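PDB 4GXW: adenosine deaminase from Burkholderia ambifaria, which probably deaminates adenosine or a related purine by hydrolysis, as a zinc-dependent amidohydrolase of the adenosine and AMP deaminase family. Local coordinates for residues His44-Phe47 against Val48-Gln52; Asn118-Gly121 against Thr122-Ser126; Tyr99-Leu102 against Glu103-Ala107; Asp132-Ala135 against Ala136-Gly140. One frame throughout, in Å; residues are numbered along the deposited sequence.

Interaction 1. Residues His44-Phe47 against Val48-Gln52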
loop_
_atom_site.group_PDB
_atom_site.type_symbol
_atom_site.label_atom_id
_atom_site.label_comp_id
_atom_site.label_asym_id
_atom_site.label_seq_id
_atom_site.Cartn_x
_atom_site.Cartn_y
_atom_site.Cartn_z
ATOM N N HIS A 44 -8.956 -14.896 -2.897
ATOM C CA HIS A 44 -8.835 -16.040 -3.797
ATOM C C HIS A 44 -10.192 -16.528 -4.298
ATOM O O HIS A 44 -10.375 -16.750 -5.495
ATOM C CB HIS A 44 -8.086 -17.181 -3.108
ATOM C CG HIS A 44 -8.025 -18.439 -3.918
ATOM N ND1 HIS A 44 -9.031 -19.382 -3.901
ATOM C CD2 HIS A 44 -7.086 -18.906 -4.773
ATOM C CE1 HIS A 44 -8.709 -20.378 -4.707
ATOM N NE2 HIS A 44 -7.536 -20.113 -5.251
ATOM N N ASP A 45 -11.156 -16.667 -3.395
ATOM C CA ASP A 45 -12.452 -17.205 -3.796
ATOM C C ASP A 45 -13.292 -16.220 -4.627
ATOM O O ASP A 45 -14.141 -16.626 -5.426
ATOM C CB ASP A 45 -13.220 -17.725 -2.580
ATOM C CG ASP A 45 -12.547 -18.927 -1.937
ATOM O OD1 ASP A 45 -11.568 -19.460 -2.507
ATOM O OD2 ASP A 45 -13.001 -19.350 -0.854
ATOM N N THR A 46 -13.048 -14.930 -4.450
ATOM C CA THR A 46 -13.694 -13.944 -5.309
ATOM C C THR A 46 -13.068 -13.959 -6.705
ATOM O O THR A 46 -13.770 -13.810 -7.707
ATOM C CB THR A 46 -13.652 -12.542 -4.680
ATOM O OG1 THR A 46 -14.394 -12.583 -3.456
ATOM C CG2 THR A 46 -14.268 -11.508 -5.608
ATOM N N PHE A 47 -11.752 -14.165 -6.756
ATOM C CA PHE A 47 -11.033 -14.337 -8.019
ATOM C C PHE A 47 -11.638 -15.520 -8.787
ATOM O O PHE A 47 -11.898 -15.428 -9.991
ATOM C CB PHE A 47 -9.539 -14.557 -7.738
ATOM C CG PHE A 47 -8.638 -14.309 -8.926
ATOM C CD1 PHE A 47 -8.531 -15.242 -9.946
ATOM C CD2 PHE A 47 -7.861 -13.159 -8.995
ATOM C CE1 PHE A 47 -7.689 -15.016 -11.033
ATOM C CE2 PHE A 47 -7.020 -12.930 -10.077
ATOM C CZ PHE A 47 -6.934 -13.858 -11.092
ATOM N N VAL A 48 -11.872 -16.625 -8.079
ATOM C CA VAL A 48 -12.527 -17.800 -8.653
ATOM C C VAL A 48 -13.911 -17.475 -9.219
ATOM O O VAL A 48 -14.223 -17.840 -10.354
ATOM C CB VAL A 48 -12.621 -18.932 -7.611
ATOM C CG1 VAL A 48 -13.550 -20.044 -8.084
ATOM C CG2 VAL A 48 -11.234 -19.473 -7.317
ATOM N N ALA A 49 -14.726 -16.771 -8.437
ATOM C CA ALA A 49 -16.084 -16.424 -8.853
ATOM C C ALA A 49 -16.072 -15.557 -10.102
ATOM O O ALA A 49 -16.858 -15.776 -11.029
ATOM C CB ALA A 49 -16.819 -15.716 -7.730
ATOM N N LEU A 50 -15.183 -14.568 -10.120
ATOM C CA LEU A 50 -15.048 -13.693 -11.276
ATOM C C LEU A 50 -14.610 -14.461 -12.526
ATOM O O LEU A 50 -15.134 -14.244 -13.620
ATOM C CB LEU A 50 -14.059 -12.567 -10.974
ATOM C CG LEU A 50 -14.524 -11.532 -9.948
ATOM C CD1 LEU A 50 -13.384 -10.585 -9.606
ATOM C CD2 LEU A 50 -15.704 -10.758 -10.511
ATOM N N ALA A 51 -13.656 -15.369 -12.359
ATOM C CA ALA A 51 -13.152 -16.165 -13.475
ATOM C C ALA A 51 -14.233 -17.071 -14.063
ATOM O O ALA A 51 -14.382 -17.181 -15.285
ATOM C CB ALA A 51 -11.956 -16.986 -13.034
ATOM N N GLN A 52 -14.980 -17.729 -13.184
ATOM C CA GLN A 52 -16.010 -18.666 -13.614
ATOM C C GLN A 52 -17.137 -17.949 -14.345
ATOM O O GLN A 52 -17.664 -18.457 -15.334
ATOM C CB GLN A 52 -16.550 -19.454 -12.418
ATOM C CG GLN A 52 -15.520 -20.388 -11.795
ATOM C CD GLN A 52 -15.980 -20.986 -10.480
ATOM O OE1 GLN A 52 -16.866 -20.450 -9.814
ATOM N NE2 GLN A 52 -15.373 -22.104 -10.098
#

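Interaction 2. Residues Asn118-Gly121 against Thr122-Ser126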
loop_
_atom_site.group_PDB
_atom_site.type_symbol
_atom_site.label_atom_id
_atom_site.label_comp_id
_atom_site.label_asym_id
_atom_site.label_seq_id
_atom_site.Cartn_x
_atom_site.Cartn_y
_atom_site.Cartn_z
ATOM N N ASN A 118 -5.926 1.538 -10.941
ATOM C CA ASN A 118 -5.504 2.055 -12.248
ATOM C C ASN A 118 -6.671 2.184 -13.224
ATOM O O ASN A 118 -7.144 1.195 -13.781
ATOM C CB ASN A 118 -4.435 1.164 -12.882
ATOM C CG ASN A 118 -3.227 0.967 -12.004
ATOM O OD1 ASN A 118 -3.124 -0.050 -11.308
ATOM N ND2 ASN A 118 -2.284 1.918 -12.044
ATOM N N PRO A 119 -7.142 3.418 -13.445
ATOM C CA PRO A 119 -8.270 3.582 -14.374
ATOM C C PRO A 119 -7.947 3.271 -15.830
ATOM O O PRO A 119 -8.864 2.942 -16.580
ATOM C CB PRO A 119 -8.632 5.065 -14.248
ATOM C CG PRO A 119 -7.903 5.573 -13.056
ATOM C CD PRO A 119 -6.719 4.688 -12.834
ATOM N N THR A 120 -6.682 3.392 -16.232
ATOM C CA THR A 120 -6.329 3.125 -17.622
ATOM C C THR A 120 -6.699 1.699 -18.023
ATOM O O THR A 120 -7.368 1.484 -19.040
ATOM C CB THR A 120 -4.840 3.392 -17.897
ATOM O OG1 THR A 120 -4.530 4.744 -17.548
ATOM C CG2 THR A 120 -4.508 3.156 -19.362
ATOM N N GLY A 121 -6.292 0.724 -17.216
ATOM C CA GLY A 121 -6.653 -0.661 -17.469
ATOM C C GLY A 121 -8.158 -0.872 -17.491
ATOM O O GLY A 121 -8.686 -1.562 -18.360
ATOM N N THR A 122 -8.866 -0.274 -16.544
ATOM C CA THR A 122 -10.306 -0.459 -16.467
ATOM C C THR A 122 -11.019 0.111 -17.697
ATOM O O THR A 122 -11.870 -0.551 -18.293
ATOM C CB THR A 122 -10.846 0.171 -15.181
ATOM O OG1 THR A 122 -10.246 -0.499 -14.064
ATOM C CG2 THR A 122 -12.361 0.050 -15.112
ATOM N N VAL A 123 -10.682 1.340 -18.067
ATOM C CA VAL A 123 -11.352 1.990 -19.193
ATOM C C VAL A 123 -10.913 1.412 -20.543
ATOM O O VAL A 123 -11.753 1.069 -21.380
ATOM C CB VAL A 123 -11.137 3.524 -19.179
ATOM C CG1 VAL A 123 -11.818 4.170 -20.376
ATOM C CG2 VAL A 123 -11.667 4.128 -17.886
ATOM N N ARG A 124 -9.602 1.283 -20.743
ATOM C CA ARG A 124 -9.070 0.881 -22.045
ATOM C C ARG A 124 -9.079 -0.622 -22.275
ATOM O O ARG A 124 -9.234 -1.068 -23.408
ATOM C CB ARG A 124 -7.639 1.391 -22.237
ATOM C CG ARG A 124 -7.419 2.867 -21.942
ATOM C CD ARG A 124 -8.220 3.783 -22.846
ATOM N NE ARG A 124 -7.773 5.163 -22.665
ATOM C CZ ARG A 124 -8.525 6.242 -22.867
ATOM N NH1 ARG A 124 -9.786 6.120 -23.258
ATOM N NH2 ARG A 124 -8.004 7.444 -22.664
ATOM N N VAL A 125 -8.865 -1.403 -21.220
ATOM C CA VAL A 125 -8.759 -2.851 -21.384
ATOM C C VAL A 125 -10.053 -3.556 -20.970
ATOM O O VAL A 125 -10.613 -4.317 -21.757
ATOM C CB VAL A 125 -7.521 -3.424 -20.663
ATOM C CG1 VAL A 125 -7.479 -4.936 -20.796
ATOM C CG2 VAL A 125 -6.253 -2.806 -21.234
ATOM N N SER A 126 -10.549 -3.285 -19.764
ATOM C CA SER A 126 -11.823 -3.883 -19.355
ATOM C C SER A 126 -13.007 -3.302 -20.124
ATOM O O SER A 126 -14.041 -3.950 -20.246
ATOM C CB SER A 126 -12.062 -3.728 -17.850
ATOM O OG SER A 126 -10.916 -4.081 -17.100
HETATM O O HOH W 1 -7.317 -1.513 -12.813
#

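Interaction 3. Residues Tyr99-Leu102 against Glu103-Ala107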
loop_
_atom_site.group_PDB
_atom_site.type_symbol
_atom_site.label_atom_id
_atom_site.label_comp_id
_atom_site.label_asym_id
_atom_site.label_seq_id
_atom_site.Cartn_x
_atom_site.Cartn_y
_atom_site.Cartn_z
ATOM N N TYR A 99 -15.279 -3.235 -1.546
ATOM C CA TYR A 99 -15.991 -3.523 -0.309
ATOM C C TYR A 99 -15.289 -4.641 0.457
ATOM O O TYR A 99 -15.111 -4.545 1.677
ATOM C CB TYR A 99 -17.436 -3.906 -0.630
ATOM C CG TYR A 99 -18.294 -4.264 0.560
ATOM C CD1 TYR A 99 -18.875 -3.281 1.348
ATOM C CD2 TYR A 99 -18.546 -5.596 0.880
ATOM C CE1 TYR A 99 -19.681 -3.614 2.421
ATOM C CE2 TYR A 99 -19.354 -5.937 1.959
ATOM C CZ TYR A 99 -19.915 -4.940 2.725
ATOM O OH TYR A 99 -20.719 -5.271 3.801
ATOM N N GLU A 100 -14.876 -5.692 -0.253
ATOM C CA GLU A 100 -14.233 -6.830 0.409
ATOM C C GLU A 100 -12.844 -6.493 0.946
ATOM O O GLU A 100 -12.463 -6.965 2.015
ATOM C CB GLU A 100 -14.199 -8.059 -0.512
ATOM C CG GLU A 100 -15.593 -8.591 -0.799
ATOM C CD GLU A 100 -15.632 -9.857 -1.628
ATOM O OE1 GLU A 100 -14.566 -10.342 -2.066
ATOM O OE2 GLU A 100 -16.755 -10.379 -1.841
ATOM N N TYR A 101 -12.093 -5.677 0.215
ATOM C CA TYR A 101 -10.801 -5.205 0.708
ATOM C C TYR A 101 -10.998 -4.418 2.003
ATOM O O TYR A 101 -10.329 -4.681 3.009
ATOM C CB TYR A 101 -10.054 -4.360 -0.339
ATOM C CG TYR A 101 -9.030 -3.450 0.301
ATOM C CD1 TYR A 101 -7.977 -3.969 1.055
ATOM C CD2 TYR A 101 -9.145 -2.071 0.204
ATOM C CE1 TYR A 101 -7.058 -3.129 1.678
ATOM C CE2 TYR A 101 -8.236 -1.225 0.818
ATOM C CZ TYR A 101 -7.198 -1.756 1.551
ATOM O OH TYR A 101 -6.295 -0.899 2.152
ATOM N N LEU A 102 -11.934 -3.476 1.994
ATOM C CA LEU A 102 -12.146 -2.628 3.157
ATOM C C LEU A 102 -12.659 -3.433 4.354
ATOM O O LEU A 102 -12.281 -3.156 5.497
ATOM C CB LEU A 102 -13.051 -1.433 2.826
ATOM C CG LEU A 102 -12.421 -0.437 1.847
ATOM C CD1 LEU A 102 -13.444 0.535 1.289
ATOM C CD2 LEU A 102 -11.261 0.315 2.495
ATOM N N GLU A 103 -13.492 -4.441 4.099
ATOM C CA GLU A 103 -13.909 -5.360 5.160
ATOM C C GLU A 103 -12.710 -6.074 5.785
ATOM O O GLU A 103 -12.585 -6.163 7.005
ATOM C CB GLU A 103 -14.893 -6.399 4.621
ATOM C CG GLU A 103 -15.334 -7.389 5.684
ATOM C CD GLU A 103 -16.363 -8.392 5.198
ATOM O OE1 GLU A 103 -16.509 -8.573 3.967
ATOM O OE2 GLU A 103 -17.026 -9.013 6.066
ATOM N N ASP A 104 -11.825 -6.588 4.938
ATOM C CA ASP A 104 -10.641 -7.292 5.422
ATOM C C ASP A 104 -9.684 -6.369 6.177
ATOM O O ASP A 104 -9.105 -6.776 7.193
ATOM C CB ASP A 104 -9.914 -8.002 4.277
ATOM C CG ASP A 104 -10.709 -9.175 3.711
ATOM O OD1 ASP A 104 -11.596 -9.714 4.416
ATOM O OD2 ASP A 104 -10.433 -9.577 2.556
ATOM N N ALA A 105 -9.515 -5.140 5.699
ATOM C CA ALA A 105 -8.675 -4.172 6.402
ATOM C C ALA A 105 -9.274 -3.822 7.769
ATOM O O ALA A 105 -8.566 -3.797 8.790
ATOM C CB ALA A 105 -8.493 -2.916 5.551
ATOM N N ALA A 106 -10.582 -3.574 7.797
ATOM C CA ALA A 106 -11.270 -3.233 9.044
ATOM C C ALA A 106 -11.120 -4.330 10.090
ATOM O O ALA A 106 -11.010 -4.043 11.282
ATOM C CB ALA A 106 -12.744 -2.928 8.792
ATOM N N ALA A 107 -11.096 -5.581 9.641
ATOM C CA ALA A 107 -10.976 -6.718 10.545
ATOM C C ALA A 107 -9.641 -6.690 11.293
ATOM O O ALA A 107 -9.499 -7.320 12.340
ATOM C CB ALA A 107 -11.144 -8.027 9.781
#

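Interaction 4. Residues Asp132-Ala135 against Ala136-Gly140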
loop_
_atom_site.group_PDB
_atom_site.type_symbol
_atom_site.label_atom_id
_atom_site.label_comp_id
_atom_site.label_asym_id
_atom_site.label_seq_id
_atom_site.Cartn_x
_atom_site.Cartn_y
_atom_site.Cartn_z
ATOM N N ASP A 132 -18.651 5.197 -14.529
ATOM C CA ASP A 132 -19.305 4.037 -13.932
ATOM C C ASP A 132 -18.379 3.280 -12.993
ATOM O O ASP A 132 -18.800 2.809 -11.943
ATOM C CB ASP A 132 -19.833 3.104 -15.022
ATOM C CG ASP A 132 -20.841 3.778 -15.918
ATOM O OD1 ASP A 132 -21.648 4.577 -15.393
ATOM O OD2 ASP A 132 -20.829 3.513 -17.136
ATOM N N ALA A 133 -17.112 3.171 -13.379
ATOM C CA ALA A 133 -16.137 2.475 -12.547
ATOM C C ALA A 133 -15.925 3.208 -11.223
ATOM O O ALA A 133 -15.959 2.599 -10.149
ATOM C CB ALA A 133 -14.821 2.322 -13.290
ATOM N N GLN A 134 -15.702 4.517 -11.289
ATOM C CA GLN A 134 -15.477 5.291 -10.072
ATOM C C GLN A 134 -16.710 5.263 -9.172
ATOM O O GLN A 134 -16.586 5.106 -7.960
ATOM C CB GLN A 134 -15.063 6.739 -10.374
ATOM C CG GLN A 134 -14.540 7.444 -9.125
ATOM C CD GLN A 134 -14.476 8.945 -9.256
ATOM O OE1 GLN A 134 -13.439 9.515 -9.615
ATOM N NE2 GLN A 134 -15.578 9.601 -8.943
ATOM N N ALA A 135 -17.896 5.402 -9.761
ATOM C CA ALA A 135 -19.114 5.370 -8.962
ATOM C C ALA A 135 -19.251 4.042 -8.221
ATOM O O ALA A 135 -19.660 4.007 -7.065
ATOM C CB ALA A 135 -20.339 5.634 -9.826
ATOM N N ALA A 136 -18.895 2.950 -8.890
ATOM C CA ALA A 136 -19.017 1.631 -8.277
ATOM C C ALA A 136 -18.036 1.468 -7.113
ATOM O O ALA A 136 -18.388 0.952 -6.045
ATOM C CB ALA A 136 -18.803 0.543 -9.310
ATOM N N ILE A 137 -16.794 1.900 -7.314
ATOM C CA ILE A 137 -15.818 1.829 -6.234
ATOM C C ILE A 137 -16.261 2.682 -5.043
ATOM O O ILE A 137 -16.175 2.248 -3.896
ATOM C CB ILE A 137 -14.404 2.245 -6.717
ATOM C CG1 ILE A 137 -13.885 1.232 -7.745
ATOM C CG2 ILE A 137 -13.439 2.333 -5.535
ATOM C CD1 ILE A 137 -12.648 1.681 -8.504
ATOM N N VAL A 138 -16.748 3.885 -5.329
ATOM C CA VAL A 138 -17.220 4.791 -4.284
ATOM C C VAL A 138 -18.389 4.175 -3.501
ATOM O O VAL A 138 -18.467 4.308 -2.279
ATOM C CB VAL A 138 -17.586 6.178 -4.868
ATOM C CG1 VAL A 138 -18.347 7.010 -3.861
ATOM C CG2 VAL A 138 -16.315 6.907 -5.302
ATOM N N THR A 139 -19.272 3.463 -4.196
ATOM C CA THR A 139 -20.358 2.756 -3.525
ATOM C C THR A 139 -19.808 1.707 -2.566
ATOM O O THR A 139 -20.284 1.577 -1.430
ATOM C CB THR A 139 -21.293 2.081 -4.531
ATOM O OG1 THR A 139 -21.931 3.093 -5.322
ATOM C CG2 THR A 139 -22.363 1.266 -3.821
ATOM N N GLY A 140 -18.802 0.964 -3.018
ATOM C CA GLY A 140 -18.170 -0.034 -2.172
ATOM C C GLY A 140 -17.568 0.618 -0.937
ATOM O O GLY A 140 -17.698 0.088 0.173
#

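Interaction 1. Residues His44-Phe47 against Val48-Gln52
The imidazole of His44 meets Val48 obliquely, one turn on in helix 44-54, with its CE1 3.7 Å from Val48 CG2. At the edge of the same ring, and in its plane, lies the carboxylate of Asp45: His44 ND1 donates to Asp45 OD1 over 2.9 Å at a nearly straight 170°. His44 CG stands anti to the backbone N (chi1 175°), which turns the ND1-CE1 side of the ring to both the carboxylate and the valine methyl. Tyr67 packs edge-to-face with this ring and with the phenyl ring of Phe47, which is buried against Val79, Leu83 and Leu87 of helix 77-87. Val48 CG2 also rests 3.4 Å from His44 O, the carbonyl that accepts the Val48 N-H. On another side of the helix Thr46 and Leu50 run side by side, pointing the same way, with Thr46 CG2 4.2 Å from Leu50 CD1. Thr46 OG1 is engaged by Glu100 of helix 91-106. Four i to i+4 backbone bonds, from Val48 N to His44 O through Ala51 N to Phe47 O, mark the first turns of an alpha-helix. The ND1 bond fixes the rotation of the imidazole about CB-CG, while NE2 has a weak bond to Asp64; acids at both nitrogens would probably favour the doubly protonated ring.

Interaction 2. Residues Asn118-Gly121 against Thr122-Ser126
Gly121 O takes two backbone donors of the next turn, Val125 N and Ser126 N, each at 2.9 Å. Ser126 N comes nearly along the C=O axis and Val125 N from above the carbonyl plane, with a more bent N-H...O angle of 140°. The i to i+5 bond makes a pi-type turn in helix 119-126, whose earlier turns are ordinary: Val123 N binds Pro119 O at 2.8 Å, and Arg124 N binds Thr120 O. The side chains of Thr120 and Arg124 cross, with Thr120 CG2 3.9 Å from Arg124 CG. Arg124 CG lies beside its backbone N (chi1 -50°); this rotation turns CG back along the helix, 3.2 Å from Thr120 O. The chain then bends at chi2 and its NE pairs with Glu166. A water bridges the first turn, donating to Asn118 O at 2.9 Å and accepting a weak bond from Thr122 OG1, whose stronger partner is the indole NE1 of Trp117.

Further out, Val123 and Arg124 rest on Trp173 of helix 164-176, while Thr122 touches helices 77-87 and 130-148. Asn118, at the N-cap position, makes no capping bond with its side chain; its ND2 instead binds Asp188 OD1 and Ser157 O. That side chain comes about 5 Å from the side chain of the zinc ligand His37 and about 9 Å from the zinc ion. The amide is thus committed to the strands beside the metal site rather than to the helix, and the start of helix 119-126 is joined to the sheet through an uncharged donor set against a carboxylate.

Interaction 3. Residues Tyr99-Leu102 against Glu103-Ala107
Tyr101 and Ala105 touch on the buried side of helix 91-106, an alpha-helix that precedes strand 110-117 in a TIM-barrel hydrolase fold. Tyr101 CE1 approaches Ala105 CB obliquely at 4.1 Å. CG anti to the backbone N (chi1 158°) lays the ring along the helix toward Ala105; its OH binds Glu33 OE1. The Tyr101 side chain lies about 8 Å from that of the zinc ligand His35 and about 11 Å from the zinc ion. Leu102 packs next to it on Ala113 of the strand, Ala144 of helix 130-148 and Ile150, and Ala105 shares Ile150 with it.

The looser side carries the acids. Tyr99 and Glu103 barely meet, with Tyr99 CE2 4.4 Å from Glu103 OE1; the tyrosine hydroxyl bonds to Asp147 instead. Glu103 runs out extended from CB, and its OE1 forms a salt bridge with Arg43, whose NE pairs with Asp104 OD2. Glu100 forms a salt bridge with Arg96 through OE2, and its other oxygen is taken by Thr46. Glu100 OE2 stays 6.1 Å from Glu103 OE1, so the like charges do not touch, and the two arginines would be expected to offset much of their mutual repulsion.

The backbone joins both sides by a regular i to i+4 ladder, from Glu103 N to Tyr99 O through to Ala106 N to Leu102 O. Its shortest rung, Ala105 N to Tyr101 O at 2.8 Å, joins the same two residues whose ring carbon and methyl meet on the buried side.

Interaction 4. Residues Asp132-Ala135 against Ala136-Gly140
Thr139 closes on Ala135 with both its backbone N-H and its hydroxyl, one turn apart on helix 130-148. Followed outward, its CB passes 3.6 Å from Ala135 O, and OG1 then donates to that oxygen at 3.0 Å. The hydroxyl turns back along the helix because OG1 sits beside its own backbone N and anti to the carbonyl carbon (chi1 -64°). Thr139 N reaches Ala135 O at 2.9 Å, and the two donors arrive from opposite faces of the carbonyl plane. This doubled grip satisfies the threonine hydroxyl within the helix on an exposed side.

The buried sides carry hydrocarbon over carbonyl oxygens. Val138 CG2 lies 3.2 Å from Gln134 O, which also takes the Val138 N-H, and stands 4.2 Å from Gln134 CG. Ile137 CG1 is 3.5 Å from Ala133 O, the acceptor of its own amide. Gln134 finds its polar partners farther off, OE1 with the hydroxyl of Tyr130 and NE2 with Asn177 O.

Helix 130-148 thus presents different neighbours on its different sides. Ala133 and Ile137 pack against Leu94 of helix 91-106 and Trp117 of strand 110-117; Gln134 and Ile137 meet Leu154 of strand 151-159, placing the helix over two adjacent parallel strands, as part of the beta-alpha-beta crossover between them, together with helix 119-126.

From the N terminus, interaction 1 comes first on helix 44-54, then interaction 3 on helix 91-106, interaction 2 on helix 119-126 and interaction 4 on helix 130-148. Each closes only a turn within its own helix, and the four follow in series, without nesting or crossing. Their helices nevertheless meet: interactions 1 and 3 join through Thr46 OG1 and Glu100 OE1, 2.6 Å apart; interactions 2 and 4 through the methyls of Thr122 and Ala133; interactions 3 and 4 through the Tyr99 ring and Gly140 O. The helices of interactions 3 and 4 both pack on strand 110-117, whereas interaction 2 follows its C-terminal end, where Asn118 comes near the zinc site.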